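Local coordinates for hypothetical protein PH0822 (PDB 2YX6), which is of unknown function but binds ADP and belongs to the dinitrogenase iron-molybdenum cofactor biosynthesis domain family, at residues R2-P6 and H62-L68; V17-F21 and L68-I72; V88-Y92 and L107-W113. All blocks are in the same frame, centred on the assembly; numbering follows the deposited sequence.

Contact 1 of 3, residues R2-P6 and H62-L68; sequences RVAIP and HGAKIVL
Val3 and Leu68 meet on one face of the sheet, where CG1 of Val3 presses on the fork of the leucine, against CG at 3.6 Å and the CD1 branch. The CG1 methyl reaches this neighbour because it stands anti to the valine N (chi1 -179°), beside the carbonyl carbon and so on the side of the following residues. Ile5 packs alongside the same leucine, its CG1 3.9 Å from Leu68 CB, and helix 95-103 covers this face through Val98 and Phe102. On the other face the bumps are small: the methyl of Ala4 sits 3.6 Å from CB of Ala64, with Val67 CG2 a little farther off, and Ile59 of helix 54-61 packs on all three. Between the faces run the parallel-strand bonds, from Ala4 N to Ile66 O (2.9 Å, almost straight at 176°) and from Leu68 N to Ala4 O (3.0 Å). Arg2 O takes Lys65 N at 3.0 Å and, more weakly, Ile66 N. At the margin the Arg2 chain lies over Gly63 and bends at chi3 (-36°), which brings NH2 to His62 O at 2.8 Å, while NH1 forms a salt bridge with Asp31. With alanine at Arg2, the His62 carbonyl and the Asp31 carboxylate would probably each lose this partner, and Gly63 would lose its cover. Chemically, the contact is an apolar core knit by backbone bonds, with the Arg2 guanidinium at the edge joining the residue just after helix 54-61 to Asp31 of strand 26-33.

Contact 2 of 3, residues V17-F21 and L68-I72; sequences VSKHF and LTYGI
Phe21 and Ile72 form the tight, buried end of this contact. The two side chains run alongside each other in one direction, with their CB atoms 3.9 Å apart and Ile72 CD1 over one face of the phenylalanine ring, displaced toward its rim, in a CH-pi contact 4.2 Å from the centroid. Thr69 CG2 approaches the same ring obliquely at CD2, and Phe27 and Phe80 add further aromatic contacts. The backbone holds the pair in place: Phe21 N donates to Gly71 O at 3.1 Å, whereas the bond from Gly71 N to Lys19 O is weak. Val17 adds a methyl, CG1, which rests 3.7 Å from Tyr70 N.

Toward solvent the packing thins to the Lys19 chain laid across the Tyr70 ring. The lysine ammonium hangs over the ring centre, NZ 4.0 Å from the Tyr70 centroid and only 4° off the normal, a cation-pi contact. Lys19 O meets the same ring at its edge, in plane, 3.5 Å from CD1. Tyr70 reaches out beneath the lysine because chi1 (-175°) sets CG opposite the backbone N, and its hydroxyl is hydrogen-bonded to Asp110, which fixes the far end of the ring. His20, whose CB leads away from 68-72, is exposed and adds almost nothing.

Gly71 lies in the glycine-containing turn between strand 66-68 and helix 74-82. The turn follows the fourth strand of a mixed sheet ordered 3-2-1-4-5, a ribonuclease H-like topology, and Ile72 packs on Val87, a residue that binds ADP in this protein.

Contact 3 of 3, residues V88-Y92 and L107-W113; sequences VTGVY and LKIDYDW
Gly90 and Asp110 are joined by a hydrogen bond, Asp110 N to Gly90 O, short at 2.7 Å and nearly straight (175°). A CA-H...O contact from Ile109 CA reaches the same oxygen at 3.4 Å.

Aromatic contacts flank this bond. The indole of Trp113 lies with one face against the backbone of Gly90, its CD1 3.5 Å from Gly90 CA, and NE1 comes to 3.1 Å from Thr89 OG1. Any side chain on Gly90 would run into Ile109 and the indole, and its positive phi also favours glycine. The Tyr92 ring turns an edge toward Asp110 N, with CE1 3.4 Å from Lys108 O, and stands steeply to the Asp110 carboxylate.

Apolar packing is sparser: CG2 of Val91 meets Ile109 CD1 at 4.0 Å, and Leu107 CD2 touches Val88 and Val91 at longer range. Leu107 and Ile109 also pack on Asn81 of the second subunit.

Within 107-113, Asp110 OD1 accepts from Asp112 N at 3.0 Å, approached from above the carboxylate plane; OD2 is taken by the hydroxyl of Tyr70. This is an Asx turn within the type I turn from Asp110 to Trp113, which ends directly before Lys114, a residue that binds ADP in this protein.

How the contacts relate
From the N terminus, strand 2-6 enters contact 1, which closes a long loop through strands 26-33 and 36-44 and helix 54-61 by bringing back strand 66-68. Contact 2 opens at 17-21, inside that loop, and closes at 68-72, which runs on past it, so the two cross; they share Leu68, and Pro6 O with Ser18 N probably forms a hydrogen bond between them. Contact 3 follows in series, closing the shorter loop through helix 95-103. Strand 86-88 links it back, with Val88 N near Val67 O and Val88 O near Thr69 N. Together the three tie the centre of the sheet to the loops at the C-terminal ends of strands 2-7, 66-68 and 86-88, and contacts 1 and 3 also touch the second subunit.

Contact 1 of 3, residues R2-P6 and H62-L68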
loop_
_atom_site.group_PDB
_atom_site.type_symbol
_atom_site.label_atom_id
_atom_site.label_comp_id
_atom_site.label_asym_id
_atom_site.label_seq_id
_atom_site.Cartn_x
_atom_site.Cartn_y
_atom_site.Cartn_z
ATOM N N ARG A 2 0.500 4.048 10.145
ATOM C CA ARG A 2 1.926 4.250 10.246
ATOM C C ARG A 2 2.633 3.939 8.924
ATOM O O ARG A 2 2.419 2.927 8.268
ATOM C CB ARG A 2 2.482 3.539 11.510
ATOM C CG ARG A 2 3.981 3.448 11.557
ATOM C CD ARG A 2 4.420 2.859 12.902
ATOM N NE ARG A 2 3.550 3.309 14.001
ATOM C CZ ARG A 2 3.671 2.928 15.275
ATOM N NH1 ARG A 2 2.817 3.369 16.239
ATOM N NH2 ARG A 2 4.642 2.123 15.588
ATOM N N VAL A 3 3.418 4.900 8.482
ATOM C CA VAL A 3 4.117 4.813 7.213
ATOM C C VAL A 3 5.609 4.805 7.471
ATOM O O VAL A 3 6.115 5.624 8.246
ATOM C CB VAL A 3 3.709 5.973 6.315
ATOM C CG1 VAL A 3 4.433 5.892 4.929
ATOM C CG2 VAL A 3 2.155 5.984 6.201
ATOM N N ALA A 4 6.286 3.865 6.809
ATOM C CA ALA A 4 7.732 3.632 6.878
ATOM C C ALA A 4 8.428 4.150 5.592
ATOM O O ALA A 4 7.956 3.892 4.516
ATOM C CB ALA A 4 7.972 2.124 6.979
ATOM N N ILE A 5 9.567 4.805 5.737
ATOM C CA ILE A 5 10.277 5.405 4.629
ATOM C C ILE A 5 11.786 5.211 4.818
ATOM O O ILE A 5 12.324 5.618 5.817
ATOM C CB ILE A 5 9.965 6.918 4.455
ATOM C CG1 ILE A 5 8.470 7.167 4.227
ATOM C CG2 ILE A 5 10.804 7.497 3.279
ATOM C CD1 ILE A 5 7.878 7.684 5.321
ATOM N N PRO A 6 12.473 4.616 3.810
ATOM C CA PRO A 6 13.937 4.436 3.928
ATOM C C PRO A 6 14.629 5.789 3.758
ATOM O O PRO A 6 14.258 6.550 2.834
ATOM C CB PRO A 6 14.289 3.490 2.765
ATOM C CG PRO A 6 13.257 3.796 1.666
ATOM C CD PRO A 6 11.948 4.179 2.497
ATOM N N HIS A 62 7.793 -2.838 13.604
ATOM C CA HIS A 62 7.566 -1.447 13.962
ATOM C C HIS A 62 6.175 -0.901 13.685
ATOM O O HIS A 62 5.925 0.271 13.891
ATOM C CB HIS A 62 8.639 -0.587 13.326
ATOM C CG HIS A 62 9.937 -0.629 14.082
ATOM N ND1 HIS A 62 10.811 -1.693 13.995
ATOM C CD2 HIS A 62 10.482 0.237 14.976
ATOM C CE1 HIS A 62 11.861 -1.463 14.769
ATOM N NE2 HIS A 62 11.684 -0.300 15.376
ATOM N N GLY A 63 5.257 -1.748 13.290
ATOM C CA GLY A 63 3.847 -1.342 13.154
ATOM C C GLY A 63 3.520 -0.674 11.834
ATOM O O GLY A 63 2.424 -0.171 11.679
ATOM N N ALA A 64 4.471 -0.633 10.875
ATOM C CA ALA A 64 4.212 0.150 9.642
ATOM C C ALA A 64 3.352 -0.708 8.739
ATOM O O ALA A 64 3.577 -1.923 8.634
ATOM C CB ALA A 64 5.477 0.540 8.987
ATOM N N LYS A 65 2.327 -0.115 8.124
ATOM C CA LYS A 65 1.467 -0.900 7.247
ATOM C C LYS A 65 1.636 -0.434 5.812
ATOM O O LYS A 65 1.199 -1.091 4.883
ATOM C CB LYS A 65 -0.009 -0.749 7.673
ATOM C CG LYS A 65 -0.263 -1.156 9.154
ATOM C CD LYS A 65 -1.620 -1.857 9.300
ATOM C CE LYS A 65 -1.612 -3.199 8.597
ATOM N NZ LYS A 65 -0.464 -4.008 9.136
ATOM N N ILE A 66 2.310 0.697 5.642
ATOM C CA ILE A 66 2.655 1.177 4.301
ATOM C C ILE A 66 4.132 1.559 4.245
ATOM O O ILE A 66 4.671 2.106 5.162
ATOM C CB ILE A 66 1.793 2.408 3.885
ATOM C CG1 ILE A 66 0.324 2.009 3.880
ATOM C CG2 ILE A 66 2.253 2.949 2.495
ATOM C CD1 ILE A 66 -0.590 3.010 3.199
ATOM N N VAL A 67 4.780 1.241 3.141
ATOM C CA VAL A 67 6.180 1.612 2.914
ATOM C C VAL A 67 6.248 2.463 1.649
ATOM O O VAL A 67 5.730 2.041 0.588
ATOM C CB VAL A 67 7.030 0.340 2.737
ATOM C CG1 VAL A 67 8.452 0.694 2.322
ATOM C CG2 VAL A 67 6.976 -0.516 3.999
ATOM N N LEU A 68 6.881 3.628 1.748
ATOM C CA LEU A 68 7.130 4.449 0.590
ATOM C C LEU A 68 8.568 4.332 0.200
ATOM O O LEU A 68 9.416 4.710 0.976
ATOM C CB LEU A 68 6.847 5.939 0.875
ATOM C CG LEU A 68 5.412 6.177 1.439
ATOM C CD1 LEU A 68 5.238 7.647 1.745
ATOM C CD2 LEU A 68 4.306 5.675 0.421
#

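Contact 2 of 3, residues V17-F21 and L68-I72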
loop_
_atom_site.group_PDB
_atom_site.type_symbol
_atom_site.label_atom_id
_atom_site.label_comp_id
_atom_site.label_asym_id
_atom_site.label_seq_id
_atom_site.Cartn_x
_atom_site.Cartn_y
_atom_site.Cartn_z
ATOM N N VAL A 17 14.450 10.291 0.612
ATOM C CA VAL A 17 14.186 8.882 0.436
ATOM C C VAL A 17 15.456 8.274 -0.115
ATOM O O VAL A 17 15.987 8.764 -1.075
ATOM C CB VAL A 17 12.944 8.645 -0.525
ATOM C CG1 VAL A 17 12.688 7.125 -0.805
ATOM C CG2 VAL A 17 11.669 9.368 0.037
ATOM N N SER A 18 15.962 7.227 0.529
ATOM C CA SER A 18 17.122 6.506 0.017
ATOM C C SER A 18 16.743 5.866 -1.297
ATOM O O SER A 18 15.677 5.265 -1.435
ATOM C CB SER A 18 17.579 5.441 1.009
ATOM O OG SER A 18 16.648 4.369 0.969
ATOM N N LYS A 19 17.610 5.998 -2.279
ATOM C CA LYS A 19 17.298 5.430 -3.577
ATOM C C LYS A 19 17.302 3.885 -3.594
ATOM O O LYS A 19 16.643 3.291 -4.441
ATOM C CB LYS A 19 18.164 6.066 -4.701
ATOM C CG LYS A 19 17.797 7.607 -4.946
ATOM C CD LYS A 19 18.301 8.153 -6.315
ATOM C CE LYS A 19 17.561 9.420 -6.668
ATOM N NZ LYS A 19 16.249 9.395 -5.922
ATOM N N HIS A 20 17.996 3.234 -2.654
ATOM C CA HIS A 20 17.972 1.756 -2.598
ATOM C C HIS A 20 17.456 1.223 -1.269
ATOM O O HIS A 20 18.173 1.235 -0.285
ATOM C CB HIS A 20 19.360 1.132 -2.876
ATOM C CG HIS A 20 19.862 1.361 -4.275
ATOM N ND1 HIS A 20 19.300 0.752 -5.377
ATOM C CD2 HIS A 20 20.901 2.104 -4.743
ATOM C CE1 HIS A 20 19.956 1.122 -6.467
ATOM N NE2 HIS A 20 20.922 1.953 -6.110
ATOM N N PHE A 21 16.229 0.716 -1.267
ATOM C CA PHE A 21 15.689 0.070 -0.093
ATOM C C PHE A 21 16.602 -1.139 0.196
ATOM O O PHE A 21 17.176 -1.781 -0.697
ATOM C CB PHE A 21 14.230 -0.364 -0.301
ATOM C CG PHE A 21 13.699 -1.184 0.818
ATOM C CD1 PHE A 21 13.934 -2.561 0.864
ATOM C CD2 PHE A 21 13.009 -0.574 1.869
ATOM C CE1 PHE A 21 13.512 -3.331 1.933
ATOM C CE2 PHE A 21 12.572 -1.331 2.953
ATOM C CZ PHE A 21 12.821 -2.693 2.996
ATOM N N LEU A 68 6.881 3.628 1.748
ATOM C CA LEU A 68 7.130 4.449 0.590
ATOM C C LEU A 68 8.568 4.332 0.200
ATOM O O LEU A 68 9.416 4.710 0.976
ATOM C CB LEU A 68 6.847 5.939 0.875
ATOM C CG LEU A 68 5.412 6.177 1.439
ATOM C CD1 LEU A 68 5.238 7.647 1.745
ATOM C CD2 LEU A 68 4.306 5.675 0.421
ATOM N N THR A 69 8.843 3.873 -1.024
ATOM C CA THR A 69 10.234 3.765 -1.450
ATOM C C THR A 69 10.442 4.309 -2.854
ATOM O O THR A 69 9.483 4.550 -3.582
ATOM C CB THR A 69 10.687 2.290 -1.524
ATOM O OG1 THR A 69 9.956 1.684 -2.575
ATOM C CG2 THR A 69 10.460 1.521 -0.249
ATOM N N TYR A 70 11.719 4.508 -3.202
ATOM C CA TYR A 70 12.129 4.793 -4.564
ATOM C C TYR A 70 12.240 3.432 -5.268
ATOM O O TYR A 70 11.276 2.926 -5.837
ATOM C CB TYR A 70 13.455 5.570 -4.580
ATOM C CG TYR A 70 13.837 5.974 -6.009
ATOM C CD1 TYR A 70 14.931 5.412 -6.647
ATOM C CD2 TYR A 70 13.058 6.884 -6.720
ATOM C CE1 TYR A 70 15.246 5.740 -7.996
ATOM C CE2 TYR A 70 13.370 7.249 -8.037
ATOM C CZ TYR A 70 14.501 6.677 -8.675
ATOM O OH TYR A 70 14.821 7.040 -10.013
ATOM N N GLY A 71 13.398 2.807 -5.126
ATOM C CA GLY A 71 13.645 1.486 -5.683
ATOM C C GLY A 71 13.617 0.391 -4.611
ATOM O O GLY A 71 14.025 0.582 -3.470
ATOM N N ILE A 72 13.122 -0.775 -4.995
ATOM C CA ILE A 72 13.051 -1.897 -4.089
ATOM C C ILE A 72 12.844 -3.081 -4.979
ATOM O O ILE A 72 12.291 -2.934 -6.079
ATOM C CB ILE A 72 11.888 -1.689 -3.075
ATOM C CG1 ILE A 72 11.656 -2.984 -2.260
ATOM C CG2 ILE A 72 10.661 -1.172 -3.831
ATOM C CD1 ILE A 72 10.575 -2.901 -1.233
#

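Contact 3 of 3, residues V88-Y92 and L107-W113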
loop_
_atom_site.group_PDB
_atom_site.type_symbol
_atom_site.label_atom_id
_atom_site.label_comp_id
_atom_site.label_asym_id
_atom_site.label_seq_id
_atom_site.Cartn_x
_atom_site.Cartn_y
_atom_site.Cartn_z
ATOM N N VAL A 88 4.801 1.475 -1.892
ATOM C CA VAL A 88 4.731 2.436 -2.997
ATOM C C VAL A 88 6.160 2.674 -3.517
ATOM O O VAL A 88 7.069 2.962 -2.709
ATOM C CB VAL A 88 4.115 3.818 -2.552
ATOM C CG1 VAL A 88 4.019 4.786 -3.783
ATOM C CG2 VAL A 88 2.749 3.608 -1.932
ATOM N N THR A 89 6.353 2.481 -4.834
ATOM C CA THR A 89 7.664 2.633 -5.488
ATOM C C THR A 89 7.687 3.896 -6.301
ATOM O O THR A 89 6.643 4.461 -6.569
ATOM C CB THR A 89 7.971 1.445 -6.437
ATOM O OG1 THR A 89 7.008 1.413 -7.507
ATOM C CG2 THR A 89 7.928 0.131 -5.661
ATOM N N GLY A 90 8.891 4.367 -6.650
ATOM C CA GLY A 90 9.051 5.635 -7.408
ATOM C C GLY A 90 8.992 6.954 -6.629
ATOM O O GLY A 90 9.006 8.017 -7.204
ATOM N N VAL A 91 8.975 6.877 -5.306
ATOM C CA VAL A 91 8.909 8.065 -4.449
ATOM C C VAL A 91 10.320 8.589 -4.212
ATOM O O VAL A 91 11.211 7.851 -3.867
ATOM C CB VAL A 91 8.194 7.732 -3.094
ATOM C CG1 VAL A 91 8.001 8.970 -2.283
ATOM C CG2 VAL A 91 6.840 7.058 -3.360
ATOM N N TYR A 92 10.534 9.886 -4.376
ATOM C CA TYR A 92 11.856 10.491 -4.123
ATOM C C TYR A 92 11.660 11.847 -3.510
ATOM O O TYR A 92 10.552 12.406 -3.574
ATOM C CB TYR A 92 12.587 10.685 -5.458
ATOM C CG TYR A 92 11.800 11.522 -6.411
ATOM C CD1 TYR A 92 10.785 10.971 -7.155
ATOM C CD2 TYR A 92 12.056 12.881 -6.558
ATOM C CE1 TYR A 92 10.063 11.741 -8.032
ATOM C CE2 TYR A 92 11.308 13.671 -7.442
ATOM C CZ TYR A 92 10.337 13.078 -8.170
ATOM O OH TYR A 92 9.555 13.809 -9.012
ATOM N N LEU A 107 1.077 12.483 -4.893
ATOM C CA LEU A 107 2.417 12.038 -4.685
ATOM C C LEU A 107 3.091 12.193 -6.039
ATOM O O LEU A 107 2.445 11.970 -7.069
ATOM C CB LEU A 107 2.378 10.590 -4.184
ATOM C CG LEU A 107 3.389 10.166 -3.157
ATOM C CD1 LEU A 107 3.328 11.193 -2.123
ATOM C CD2 LEU A 107 3.003 8.816 -2.595
ATOM N N LYS A 108 4.364 12.603 -6.028
ATOM C CA LYS A 108 5.187 12.696 -7.246
ATOM C C LYS A 108 5.998 11.433 -7.500
ATOM O O LYS A 108 6.931 11.163 -6.787
ATOM C CB LYS A 108 6.113 13.886 -7.135
ATOM C CG LYS A 108 5.363 15.224 -7.484
ATOM C CD LYS A 108 6.118 16.469 -6.971
ATOM C CE LYS A 108 6.016 17.673 -7.959
ATOM N NZ LYS A 108 4.597 18.030 -8.374
ATOM N N ILE A 109 5.643 10.672 -8.522
ATOM C CA ILE A 109 6.257 9.335 -8.738
ATOM C C ILE A 109 7.221 9.341 -9.900
ATOM O O ILE A 109 6.894 9.861 -10.962
ATOM C CB ILE A 109 5.153 8.251 -9.074
ATOM C CG1 ILE A 109 4.089 8.152 -7.948
ATOM C CG2 ILE A 109 5.790 6.908 -9.339
ATOM C CD1 ILE A 109 4.687 8.109 -6.560
ATOM N N ASP A 110 8.408 8.770 -9.719
ATOM C CA ASP A 110 9.336 8.587 -10.817
ATOM C C ASP A 110 8.995 7.289 -11.518
ATOM O O ASP A 110 9.480 6.176 -11.111
ATOM C CB ASP A 110 10.763 8.513 -10.279
ATOM C CG ASP A 110 11.797 8.502 -11.383
ATOM O OD1 ASP A 110 11.415 8.316 -12.569
ATOM O OD2 ASP A 110 12.991 8.698 -11.059
ATOM N N TYR A 111 8.205 7.421 -12.596
ATOM C CA TYR A 111 7.718 6.275 -13.348
ATOM C C TYR A 111 8.857 5.424 -13.840
ATOM O O TYR A 111 8.666 4.225 -14.070
ATOM C CB TYR A 111 6.830 6.702 -14.542
ATOM C CG TYR A 111 5.626 7.504 -14.121
ATOM C CD1 TYR A 111 4.461 6.871 -13.724
ATOM C CD2 TYR A 111 5.658 8.886 -14.092
ATOM C CE1 TYR A 111 3.328 7.589 -13.322
ATOM C CE2 TYR A 111 4.521 9.638 -13.681
ATOM C CZ TYR A 111 3.364 8.971 -13.297
ATOM O OH TYR A 111 2.249 9.667 -12.867
ATOM N N ASP A 112 10.029 6.047 -14.022
ATOM C CA ASP A 112 11.152 5.379 -14.673
ATOM C C ASP A 112 12.214 4.929 -13.685
ATOM O O ASP A 112 13.373 4.715 -14.075
ATOM C CB ASP A 112 11.813 6.305 -15.705
ATOM C CG ASP A 112 10.987 6.492 -16.984
ATOM O OD1 ASP A 112 11.151 7.586 -17.572
ATOM O OD2 ASP A 112 10.216 5.594 -17.409
ATOM N N TRP A 113 11.829 4.776 -12.418
ATOM C CA TRP A 113 12.771 4.336 -11.369
ATOM C C TRP A 113 13.486 3.001 -11.615
ATOM O O TRP A 113 14.381 2.648 -10.855
ATOM C CB TRP A 113 12.108 4.310 -9.980
ATOM C CG TRP A 113 11.114 3.205 -9.774
ATOM C CD1 TRP A 113 9.759 3.281 -9.942
ATOM C CD2 TRP A 113 11.384 1.855 -9.332
ATOM N NE1 TRP A 113 9.174 2.069 -9.653
ATOM C CE2 TRP A 113 10.149 1.185 -9.258
ATOM C CE3 TRP A 113 12.561 1.147 -9.008
ATOM C CZ2 TRP A 113 10.049 -0.162 -8.873
ATOM C CZ3 TRP A 113 12.459 -0.210 -8.599
ATOM C CH2 TRP A 113 11.219 -0.835 -8.550
#